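Local coordinates for beta-lactamase (Mycobacterium tuberculosis, PDB 4WHI), which forms the all-beta C-terminal domain of a penicillin-binding protein named as a beta-lactamase, and is itself a domain of unknown function, at residues Phe63-Ser68 and Leu87-Tyr92; Arg16-Tyr21 and Val35-Gly40; Phe53-Trp58 and Ser78-Ala83. One frame throughout, in Å; residues are numbered along the deposited sequence.

Contact 1: residues Phe63-Ser68 and Leu87-Tyr92; sequences FTFTLS and LNLEYY
Phe65 and Leu67 meet Leu89 and Tyr91 in a purely apolar side-chain contact inside a curled antiparallel meander, reaching from strand 62-66 and the loop after it to strand 86-89 and the short 3-10 segment that follows. The two strands are not neighbours: strand 77-83 runs between them, and the side chains bridge over it. The backbones stay well apart, with the CA atoms of Leu67 and Tyr91 9.6 Å from each other.

The tighter half lies at the partly open end. One methyl of Leu67, CD1, touches the Tyr91 ring obliquely, 3.8 Å from Tyr91 CE1 and a little farther from Tyr91 CD1. Tyr91 delivers the ring by extending straight off the chain, CG opposite the backbone N (chi1 -173°). Its hydroxyl reaches past the leucine to hydrogen-bond with Asn71, so the ring is held at both ends. Toward the next residue, Tyr91 CD2 sits 3.6 Å above the centre of the Tyr92 ring, while Tyr92 CD2 lies at the edge of the Tyr91 ring, in its plane. The 3-10 turn that presents these two tyrosines is tied by Tyr92 N to Leu89 O at 3.0 Å.

Deeper in, the touch is looser. Phe65 CE1 and Leu89 CD2 approach to 4.3 Å; the phenyl gets there because its CG stands beside both the backbone N and the carbonyl carbon (chi1 59°), which swings the ring out over the middle strand.

Around this pair, Leu44 of strand 41-46 touches both Phe65 and Leu89, Phe53 of strand 51-59 meets the Phe65 ring, and on strand 77-83 Leu89 touches Ala80 and Tyr91 touches Ser78.

Contact 2: residues Arg16-Tyr21 and Val35-Gly40; sequences RPLNDY and VTYHDG
The Tyr37 ring receives Leu18 at its edge: the methyl CD1 lies near the ring plane, 3.9 Å from Tyr37 CE2, while Leu18 CB approaches from above the plane, 4.1 Å from Tyr37 CD2. The two side chains cross at about a right angle. The Tyr21 ring belongs to the interior instead. Phe63 meets it edge-to-face, and the Phe82 ring packs on it at an inclination. Two further flat groups are engaged within their own segments, the Arg16 guanidinium, which has Asp20 OD2 at its edge and in its plane, and the His38 ring, with Asp39 CG over one face near the rim.

Leu18 CD1 touches a second partner, Gly40 O, at 3.7 Å. Putting CG opposite its carbonyl carbon (chi1 -68°) sends the leucine across to the hairpin linking strands 33-38 and 41-46, where Asp39 and Gly40 both have positive phi, as in a type I' turn. At the other end of the contact, Val35 CG1 packs on Tyr21 O at 3.6 Å. That carbonyl is also the acceptor for Tyr25 OH, so the valine methyl lies against an oxygen already bonded.

The 16-21 loop is braced from inside. Residues 18-21 have helical backbone angles, Asp20 N bonds Pro17 O at 3.0 Å, and the Tyr21 hydroxyl takes the Arg16 backbone N-H at 2.9 Å while also bonding Asp61. Arg16 and Asp20 add a salt bridge, its exact length doubtful.

Polar bonds thus shape the loop itself, whereas methyls, a ring edge and carbonyl oxygens make the junction to strand 33-38. That junction is a van der Waals one, partly open to solvent at the Tyr37 end, while the bonds inside the loop probably set where Leu18 and Tyr21 sit.

Contact 3: residues Phe53-Trp58 and Ser78-Ala83; sequences FDLTHW and SKATFA
Leu55 reaches across to Ala80 and Phe82, and Trp58 to Lys79, in an antiparallel up-and-down meander whose strands 51-59 and 77-83 are separated by strand 62-66. The sheet is so strongly coiled here that the segments 53-58 and 78-83, on next-but-one strands, run at 73° to each other, with axes 8.7 Å apart at closest, and their side chains meet over the intervening strand.

Leu55 splits its two methyls between two partners. With CG opposite the carbonyl carbon and beside the backbone N, the branch hangs over strand 77-83: CD2 settles 4.0 Å from Ala80 CB, and CD1 comes 4.1 Å from Phe82 CZ. Phe82 has the same first torsion and approaches from the opposite direction, so the leucine methyl lies at the ring edge, near its plane, within the buried interior. Leu42 and Leu44 of strand 41-46 pack beside Leu55, and Leu87 of strand 86-89 beside Phe82.

At the far end the interaction changes to cation-pi. Trp58 has its CG opposite the backbone N, which carries the indole out toward Lys79. The lysine chain does not run straight: it departs from an extended shape at its third torsion and folds at its last (chi4 -48°), bringing the ammonium back over the indole. Pro9 also packs against the tryptophan. The charge sits over the face of the five-membered ring, 32° off its normal and displaced toward the rim, on the NE1-CE2 side, with Lys79 NZ closest to Trp58 CE2 at 3.3 Å.

How the contacts relate
Starting from the N terminus, contact 2 opens in the 16-21 loop and closes at 35-40, enclosing strand 23-25 and the start of 33-38; it is complete before the others begin. Contacts 3 and 1 then cross: 53-58 comes first, 63-68 second, 78-83 closes contact 3, and 87-92 closes contact 1. Alternating in this way, they tie strand 51-59 to 77-83 and 62-66 to 86-89, each skipping one strand of the meander. A probable backbone bond, Thr64 N to Thr56 O, and a probable side-chain one, Lys79 N to Glu90 OE2, join them. Contact 2 abuts the same interior, where Tyr21 of the loop meets Phe63 and Phe82, and Val35 packs on Phe82 and Leu87.

Contact 1: residues Phe63-Ser68 and Leu87-Tyr92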
loop_
_atom_site.group_PDB
_atom_site.type_symbol
_atom_site.label_atom_id
_atom_site.label_comp_id
_atom_site.label_asym_id
_atom_site.label_seq_id
_atom_site.Cartn_x
_atom_site.Cartn_y
_atom_site.Cartn_z
ATOM N N PHE A 63 -2.969 3.979 2.838
ATOM C CA PHE A 63 -1.660 4.411 2.396
ATOM C C PHE A 63 -1.628 4.347 0.872
ATOM O O PHE A 63 -2.541 3.802 0.235
ATOM C CB PHE A 63 -0.580 3.479 2.972
ATOM C CG PHE A 63 -0.439 3.561 4.465
ATOM C CD1 PHE A 63 -1.372 2.952 5.299
ATOM C CD2 PHE A 63 0.629 4.243 5.045
ATOM C CE1 PHE A 63 -1.244 3.029 6.676
ATOM C CE2 PHE A 63 0.756 4.317 6.432
ATOM C CZ PHE A 63 -0.183 3.712 7.239
ATOM N N THR A 64 -0.585 4.908 0.278
ATOM C CA THR A 64 -0.375 4.761 -1.153
ATOM C C THR A 64 1.045 4.322 -1.452
ATOM O O THR A 64 1.960 4.482 -0.631
ATOM C CB THR A 64 -0.662 6.062 -1.931
ATOM O OG1 THR A 64 0.209 7.093 -1.472
ATOM C CG2 THR A 64 -2.138 6.508 -1.797
ATOM N N PHE A 65 1.217 3.759 -2.641
ATOM C CA PHE A 65 2.536 3.530 -3.187
ATOM C C PHE A 65 2.569 3.998 -4.640
ATOM O O PHE A 65 1.520 4.223 -5.265
ATOM C CB PHE A 65 2.964 2.068 -3.034
ATOM C CG PHE A 65 2.045 1.075 -3.693
ATOM C CD1 PHE A 65 0.882 0.648 -3.061
ATOM C CD2 PHE A 65 2.368 0.523 -4.926
ATOM C CE1 PHE A 65 0.043 -0.276 -3.661
ATOM C CE2 PHE A 65 1.533 -0.407 -5.527
ATOM C CZ PHE A 65 0.371 -0.808 -4.895
ATOM N N THR A 66 3.775 4.184 -5.159
ATOM C CA THR A 66 3.956 4.647 -6.534
ATOM C C THR A 66 4.507 3.499 -7.374
ATOM O O THR A 66 5.418 2.788 -6.949
ATOM C CB THR A 66 4.882 5.880 -6.610
ATOM O OG1 THR A 66 6.082 5.638 -5.866
ATOM C CG2 THR A 66 4.187 7.115 -6.030
ATOM N N LEU A 67 3.942 3.324 -8.566
ATOM C CA LEU A 67 4.258 2.174 -9.395
ATOM C C LEU A 67 5.672 2.275 -9.964
ATOM O O LEU A 67 6.212 3.367 -10.125
ATOM C CB LEU A 67 3.215 2.012 -10.504
ATOM C CG LEU A 67 1.773 1.811 -10.009
ATOM C CD1 LEU A 67 0.837 1.549 -11.181
ATOM C CD2 LEU A 67 1.688 0.678 -8.996
ATOM N N SER A 68 6.261 1.115 -10.236
ATOM C CA SER A 68 7.656 1.015 -10.641
ATOM C C SER A 68 7.851 1.390 -12.108
ATOM O O SER A 68 6.887 1.502 -12.872
ATOM C CB SER A 68 8.174 -0.400 -10.403
ATOM O OG SER A 68 7.832 -1.258 -11.474
ATOM N N LEU A 87 -5.884 -6.388 3.935
ATOM C CA LEU A 87 -5.266 -5.342 3.152
ATOM C C LEU A 87 -5.869 -5.421 1.755
ATOM O O LEU A 87 -5.816 -6.470 1.127
ATOM C CB LEU A 87 -3.762 -5.572 3.089
ATOM C CG LEU A 87 -2.955 -4.734 2.099
ATOM C CD1 LEU A 87 -3.126 -3.246 2.373
ATOM C CD2 LEU A 87 -1.498 -5.136 2.176
ATOM N N ASN A 88 -6.451 -4.321 1.286
ATOM C CA ASN A 88 -6.982 -4.248 -0.067
ATOM C C ASN A 88 -6.068 -3.387 -0.914
ATOM O O ASN A 88 -5.826 -2.226 -0.587
ATOM C CB ASN A 88 -8.397 -3.668 -0.081
ATOM C CG ASN A 88 -8.983 -3.605 -1.482
ATOM O OD1 ASN A 88 -8.759 -2.644 -2.210
ATOM N ND2 ASN A 88 -9.726 -4.636 -1.866
ATOM N N LEU A 89 -5.559 -3.976 -1.987
ATOM C CA LEU A 89 -4.719 -3.282 -2.950
ATOM C C LEU A 89 -5.530 -3.050 -4.214
ATOM O O LEU A 89 -5.820 -3.992 -4.961
ATOM C CB LEU A 89 -3.494 -4.129 -3.276
ATOM C CG LEU A 89 -2.564 -4.465 -2.117
ATOM C CD1 LEU A 89 -1.381 -5.248 -2.659
ATOM C CD2 LEU A 89 -2.102 -3.208 -1.389
ATOM N N GLU A 90 -5.904 -1.798 -4.455
ATOM C CA GLU A 90 -6.752 -1.491 -5.603
ATOM C C GLU A 90 -6.137 -1.939 -6.933
ATOM O O GLU A 90 -6.860 -2.374 -7.829
ATOM C CB GLU A 90 -7.149 -0.015 -5.632
ATOM C CG GLU A 90 -6.002 0.970 -5.746
ATOM C CD GLU A 90 -6.445 2.362 -6.186
ATOM O OE1 GLU A 90 -7.591 2.529 -6.651
ATOM O OE2 GLU A 90 -5.637 3.299 -6.069
ATOM N N TYR A 91 -4.808 -1.872 -7.044
ATOM C CA TYR A 91 -4.116 -2.301 -8.262
ATOM C C TYR A 91 -4.484 -3.729 -8.670
ATOM O O TYR A 91 -4.571 -4.038 -9.868
ATOM C CB TYR A 91 -2.595 -2.209 -8.097
ATOM C CG TYR A 91 -1.839 -2.486 -9.378
ATOM C CD1 TYR A 91 -1.693 -1.500 -10.348
ATOM C CD2 TYR A 91 -1.285 -3.740 -9.628
ATOM C CE1 TYR A 91 -1.016 -1.752 -11.528
ATOM C CE2 TYR A 91 -0.604 -4.002 -10.805
ATOM C CZ TYR A 91 -0.472 -3.005 -11.754
ATOM O OH TYR A 91 0.208 -3.252 -12.922
ATOM N N TYR A 92 -4.693 -4.587 -7.671
ATOM C CA TYR A 92 -4.905 -6.017 -7.884
ATOM C C TYR A 92 -6.355 -6.455 -7.719
ATOM O O TYR A 92 -6.630 -7.658 -7.659
ATOM C CB TYR A 92 -4.056 -6.810 -6.894
ATOM C CG TYR A 92 -2.583 -6.716 -7.149
ATOM C CD1 TYR A 92 -1.989 -7.448 -8.172
ATOM C CD2 TYR A 92 -1.779 -5.910 -6.369
ATOM C CE1 TYR A 92 -0.629 -7.368 -8.409
ATOM C CE2 TYR A 92 -0.419 -5.819 -6.598
ATOM C CZ TYR A 92 0.152 -6.553 -7.618
ATOM O OH TYR A 92 1.503 -6.461 -7.837
#

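Contact 2: residues Arg16-Tyr21 and Val35-Gly40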
loop_
_atom_site.group_PDB
_atom_site.type_symbol
_atom_site.label_atom_id
_atom_site.label_comp_id
_atom_site.label_asym_id
_atom_site.label_seq_id
_atom_site.Cartn_x
_atom_site.Cartn_y
_atom_site.Cartn_z
ATOM N N ARG A 16 -2.980 4.520 12.634
ATOM C CA ARG A 16 -2.674 3.771 13.858
ATOM C C ARG A 16 -1.155 3.726 14.053
ATOM O O ARG A 16 -0.410 4.006 13.113
ATOM C CB ARG A 16 -3.200 2.330 13.753
ATOM C CG ARG A 16 -4.715 2.179 13.827
ATOM C CD ARG A 16 -5.140 0.711 13.842
ATOM N NE ARG A 16 -6.293 0.471 14.724
ATOM C CZ ARG A 16 -6.235 0.040 15.989
ATOM N NH1 ARG A 16 -5.077 -0.233 16.583
ATOM N NH2 ARG A 16 -7.361 -0.128 16.675
ATOM N N PRO A 17 -0.685 3.367 15.265
ATOM C CA PRO A 17 0.741 3.052 15.431
ATOM C C PRO A 17 1.171 2.091 14.320
ATOM O O PRO A 17 0.433 1.156 14.010
ATOM C CB PRO A 17 0.800 2.375 16.799
ATOM C CG PRO A 17 -0.404 2.867 17.536
ATOM C CD PRO A 17 -1.455 3.148 16.505
ATOM N N LEU A 18 2.326 2.329 13.708
ATOM C CA LEU A 18 2.668 1.621 12.471
ATOM C C LEU A 18 2.823 0.107 12.650
ATOM O O LEU A 18 2.574 -0.648 11.717
ATOM C CB LEU A 18 3.885 2.251 11.795
ATOM C CG LEU A 18 3.653 3.660 11.233
ATOM C CD1 LEU A 18 4.919 4.183 10.582
ATOM C CD2 LEU A 18 2.487 3.706 10.249
ATOM N N ASN A 19 3.190 -0.342 13.845
ATOM C CA ASN A 19 3.270 -1.781 14.109
ATOM C C ASN A 19 1.966 -2.507 13.781
ATOM O O ASN A 19 1.986 -3.678 13.416
ATOM C CB ASN A 19 3.661 -2.055 15.567
ATOM C CG ASN A 19 2.493 -1.915 16.529
ATOM O OD1 ASN A 19 2.208 -0.831 17.053
ATOM N ND2 ASN A 19 1.821 -3.016 16.781
ATOM N N ASP A 20 0.835 -1.817 13.929
ATOM C CA ASP A 20 -0.475 -2.444 13.708
ATOM C C ASP A 20 -0.662 -2.980 12.295
ATOM O O ASP A 20 -1.409 -3.934 12.096
ATOM C CB ASP A 20 -1.613 -1.472 14.027
ATOM C CG ASP A 20 -1.898 -1.369 15.503
ATOM O OD1 ASP A 20 -1.370 -2.186 16.296
ATOM O OD2 ASP A 20 -2.670 -0.462 15.872
ATOM N N TYR A 21 0.018 -2.369 11.326
ATOM C CA TYR A 21 -0.131 -2.750 9.916
ATOM C C TYR A 21 0.807 -3.868 9.467
ATOM O O TYR A 21 0.589 -4.495 8.418
ATOM C CB TYR A 21 0.077 -1.527 9.036
ATOM C CG TYR A 21 -0.825 -0.360 9.385
ATOM C CD1 TYR A 21 -2.177 -0.382 9.076
ATOM C CD2 TYR A 21 -0.318 0.772 10.020
ATOM C CE1 TYR A 21 -3.002 0.690 9.385
ATOM C CE2 TYR A 21 -1.135 1.847 10.332
ATOM C CZ TYR A 21 -2.472 1.803 10.012
ATOM O OH TYR A 21 -3.278 2.874 10.321
ATOM N N VAL A 35 4.084 -6.820 4.622
ATOM C CA VAL A 35 4.224 -5.454 5.110
ATOM C C VAL A 35 5.229 -5.466 6.261
ATOM O O VAL A 35 5.064 -6.200 7.241
ATOM C CB VAL A 35 2.869 -4.865 5.549
ATOM C CG1 VAL A 35 3.044 -3.437 6.041
ATOM C CG2 VAL A 35 1.868 -4.909 4.398
ATOM N N THR A 36 6.287 -4.675 6.108
ATOM C CA THR A 36 7.365 -4.610 7.083
ATOM C C THR A 36 7.641 -3.155 7.444
ATOM O O THR A 36 7.235 -2.231 6.735
ATOM C CB THR A 36 8.669 -5.262 6.559
ATOM O OG1 THR A 36 9.089 -4.604 5.356
ATOM C CG2 THR A 36 8.493 -6.768 6.310
ATOM N N TYR A 37 8.351 -2.963 8.548
ATOM C CA TYR A 37 8.655 -1.636 9.058
ATOM C C TYR A 37 10.160 -1.480 9.168
ATOM O O TYR A 37 10.852 -2.380 9.664
ATOM C CB TYR A 37 8.014 -1.450 10.436
ATOM C CG TYR A 37 8.413 -0.184 11.166
ATOM C CD1 TYR A 37 9.521 -0.161 12.014
ATOM C CD2 TYR A 37 7.671 0.979 11.032
ATOM C CE1 TYR A 37 9.884 0.995 12.691
ATOM C CE2 TYR A 37 8.022 2.137 11.707
ATOM C CZ TYR A 37 9.122 2.136 12.542
ATOM O OH TYR A 37 9.467 3.285 13.213
ATOM N N HIS A 38 10.672 -0.347 8.702
ATOM C CA HIS A 38 12.087 -0.045 8.859
ATOM C C HIS A 38 12.313 1.448 9.064
ATOM O O HIS A 38 11.931 2.248 8.222
ATOM C CB HIS A 38 12.879 -0.537 7.646
ATOM C CG HIS A 38 14.357 -0.402 7.809
ATOM N ND1 HIS A 38 15.111 0.481 7.072
ATOM C CD2 HIS A 38 15.214 -1.009 8.660
ATOM C CE1 HIS A 38 16.371 0.395 7.439
ATOM N NE2 HIS A 38 16.460 -0.500 8.404
ATOM N N ASP A 39 12.908 1.817 10.199
ATOM C CA ASP A 39 13.303 3.201 10.455
ATOM C C ASP A 39 12.207 4.220 10.116
ATOM O O ASP A 39 12.442 5.192 9.390
ATOM C CB ASP A 39 14.594 3.537 9.682
ATOM C CG ASP A 39 15.801 2.716 10.146
ATOM O OD1 ASP A 39 15.729 2.080 11.217
ATOM O OD2 ASP A 39 16.838 2.719 9.442
ATOM N N GLY A 40 11.009 3.986 10.636
ATOM C CA GLY A 40 9.885 4.892 10.444
ATOM C C GLY A 40 9.048 4.692 9.188
ATOM O O GLY A 40 8.066 5.399 8.991
#

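Contact 3: residues Phe53-Trp58 and Ser78-Ala83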
loop_
_atom_site.group_PDB
_atom_site.type_symbol
_atom_site.label_atom_id
_atom_site.label_comp_id
_atom_site.label_asym_id
_atom_site.label_seq_id
_atom_site.Cartn_x
_atom_site.Cartn_y
_atom_site.Cartn_z
ATOM N N PHE A 53 7.744 -1.570 -2.260
ATOM C CA PHE A 53 7.275 -0.204 -2.389
ATOM C C PHE A 53 7.188 0.451 -1.019
ATOM O O PHE A 53 6.695 -0.158 -0.069
ATOM C CB PHE A 53 5.884 -0.182 -3.016
ATOM C CG PHE A 53 5.799 -0.861 -4.351
ATOM C CD1 PHE A 53 5.564 -2.227 -4.439
ATOM C CD2 PHE A 53 5.932 -0.127 -5.524
ATOM C CE1 PHE A 53 5.481 -2.850 -5.668
ATOM C CE2 PHE A 53 5.844 -0.747 -6.753
ATOM C CZ PHE A 53 5.616 -2.109 -6.828
ATOM N N ASP A 54 7.654 1.689 -0.913
ATOM C CA ASP A 54 7.397 2.493 0.282
ATOM C C ASP A 54 5.916 2.827 0.336
ATOM O O ASP A 54 5.340 3.235 -0.668
ATOM C CB ASP A 54 8.174 3.804 0.246
ATOM C CG ASP A 54 9.630 3.634 0.561
ATOM O OD1 ASP A 54 10.048 2.524 0.965
ATOM O OD2 ASP A 54 10.361 4.631 0.402
ATOM N N LEU A 55 5.312 2.666 1.510
ATOM C CA LEU A 55 3.927 3.076 1.728
ATOM C C LEU A 55 3.918 4.457 2.344
ATOM O O LEU A 55 4.521 4.681 3.385
ATOM C CB LEU A 55 3.191 2.088 2.637
ATOM C CG LEU A 55 2.902 0.725 2.017
ATOM C CD1 LEU A 55 2.339 -0.228 3.062
ATOM C CD2 LEU A 55 1.969 0.852 0.826
ATOM N N THR A 56 3.237 5.386 1.686
ATOM C CA THR A 56 3.108 6.742 2.188
ATOM C C THR A 56 1.695 6.914 2.724
ATOM O O THR A 56 0.734 6.556 2.065
ATOM C CB THR A 56 3.393 7.758 1.069
ATOM O OG1 THR A 56 4.761 7.634 0.671
ATOM C CG2 THR A 56 3.147 9.189 1.537
ATOM N N HIS A 57 1.566 7.456 3.927
ATOM C CA HIS A 57 0.251 7.669 4.499
ATOM C C HIS A 57 -0.616 8.576 3.624
ATOM O O HIS A 57 -0.142 9.583 3.101
ATOM C CB HIS A 57 0.347 8.224 5.911
ATOM C CG HIS A 57 -0.963 8.227 6.618
ATOM N ND1 HIS A 57 -1.576 9.383 7.042
ATOM C CD2 HIS A 57 -1.811 7.215 6.919
ATOM C CE1 HIS A 57 -2.733 9.081 7.600
ATOM N NE2 HIS A 57 -2.899 7.772 7.540
ATOM N N TRP A 58 -1.881 8.187 3.465
ATOM C CA TRP A 58 -2.867 8.936 2.693
ATOM C C TRP A 58 -3.931 9.531 3.627
ATOM O O TRP A 58 -4.039 10.748 3.753
ATOM C CB TRP A 58 -3.494 8.028 1.632
ATOM C CG TRP A 58 -4.575 8.644 0.788
ATOM C CD1 TRP A 58 -5.922 8.521 0.965
ATOM C CD2 TRP A 58 -4.398 9.439 -0.396
ATOM N NE1 TRP A 58 -6.597 9.207 -0.019
ATOM C CE2 TRP A 58 -5.688 9.772 -0.872
ATOM C CE3 TRP A 58 -3.280 9.899 -1.096
ATOM C CZ2 TRP A 58 -5.888 10.551 -2.015
ATOM C CZ3 TRP A 58 -3.479 10.675 -2.238
ATOM C CH2 TRP A 58 -4.776 10.991 -2.682
ATOM N N SER A 78 -1.190 4.410 -6.153
ATOM C CA SER A 78 -2.072 3.260 -5.987
ATOM C C SER A 78 -2.387 3.089 -4.502
ATOM O O SER A 78 -1.497 3.220 -3.667
ATOM C CB SER A 78 -1.383 2.014 -6.532
ATOM O OG SER A 78 -2.256 0.909 -6.542
ATOM N N LYS A 79 -3.651 2.830 -4.176
ATOM C CA LYS A 79 -4.082 2.732 -2.772
ATOM C C LYS A 79 -3.912 1.356 -2.142
ATOM O O LYS A 79 -4.187 0.320 -2.760
ATOM C CB LYS A 79 -5.547 3.165 -2.601
ATOM C CG LYS A 79 -5.770 4.664 -2.680
ATOM C CD LYS A 79 -7.175 5.028 -2.228
ATOM C CE LYS A 79 -7.692 6.261 -2.951
ATOM N NZ LYS A 79 -6.709 7.377 -2.953
ATOM N N ALA A 80 -3.489 1.390 -0.880
ATOM C CA ALA A 80 -3.384 0.227 -0.013
ATOM C C ALA A 80 -4.192 0.509 1.246
ATOM O O ALA A 80 -3.791 1.324 2.078
ATOM C CB ALA A 80 -1.932 -0.033 0.336
ATOM N N THR A 81 -5.333 -0.160 1.384
ATOM C CA THR A 81 -6.277 0.131 2.463
ATOM C C THR A 81 -6.281 -1.011 3.464
ATOM O O THR A 81 -6.600 -2.149 3.120
ATOM C CB THR A 81 -7.699 0.336 1.916
ATOM O OG1 THR A 81 -7.677 1.367 0.923
ATOM C CG2 THR A 81 -8.667 0.736 3.028
ATOM N N PHE A 82 -5.904 -0.703 4.698
ATOM C CA PHE A 82 -5.897 -1.694 5.762
ATOM C C PHE A 82 -7.210 -1.632 6.545
ATOM O O PHE A 82 -7.695 -0.552 6.879
ATOM C CB PHE A 82 -4.734 -1.452 6.722
ATOM C CG PHE A 82 -3.372 -1.653 6.117
ATOM C CD1 PHE A 82 -2.718 -0.602 5.485
ATOM C CD2 PHE A 82 -2.713 -2.876 6.235
ATOM C CE1 PHE A 82 -1.452 -0.765 4.961
ATOM C CE2 PHE A 82 -1.447 -3.044 5.703
ATOM C CZ PHE A 82 -0.819 -1.987 5.066
ATOM N N ALA A 83 -7.770 -2.796 6.853
ATOM C CA ALA A 83 -8.949 -2.881 7.710
ATOM C C ALA A 83 -8.914 -4.188 8.477
ATOM O O ALA A 83 -9.168 -5.254 7.913
ATOM C CB ALA A 83 -10.219 -2.778 6.880
#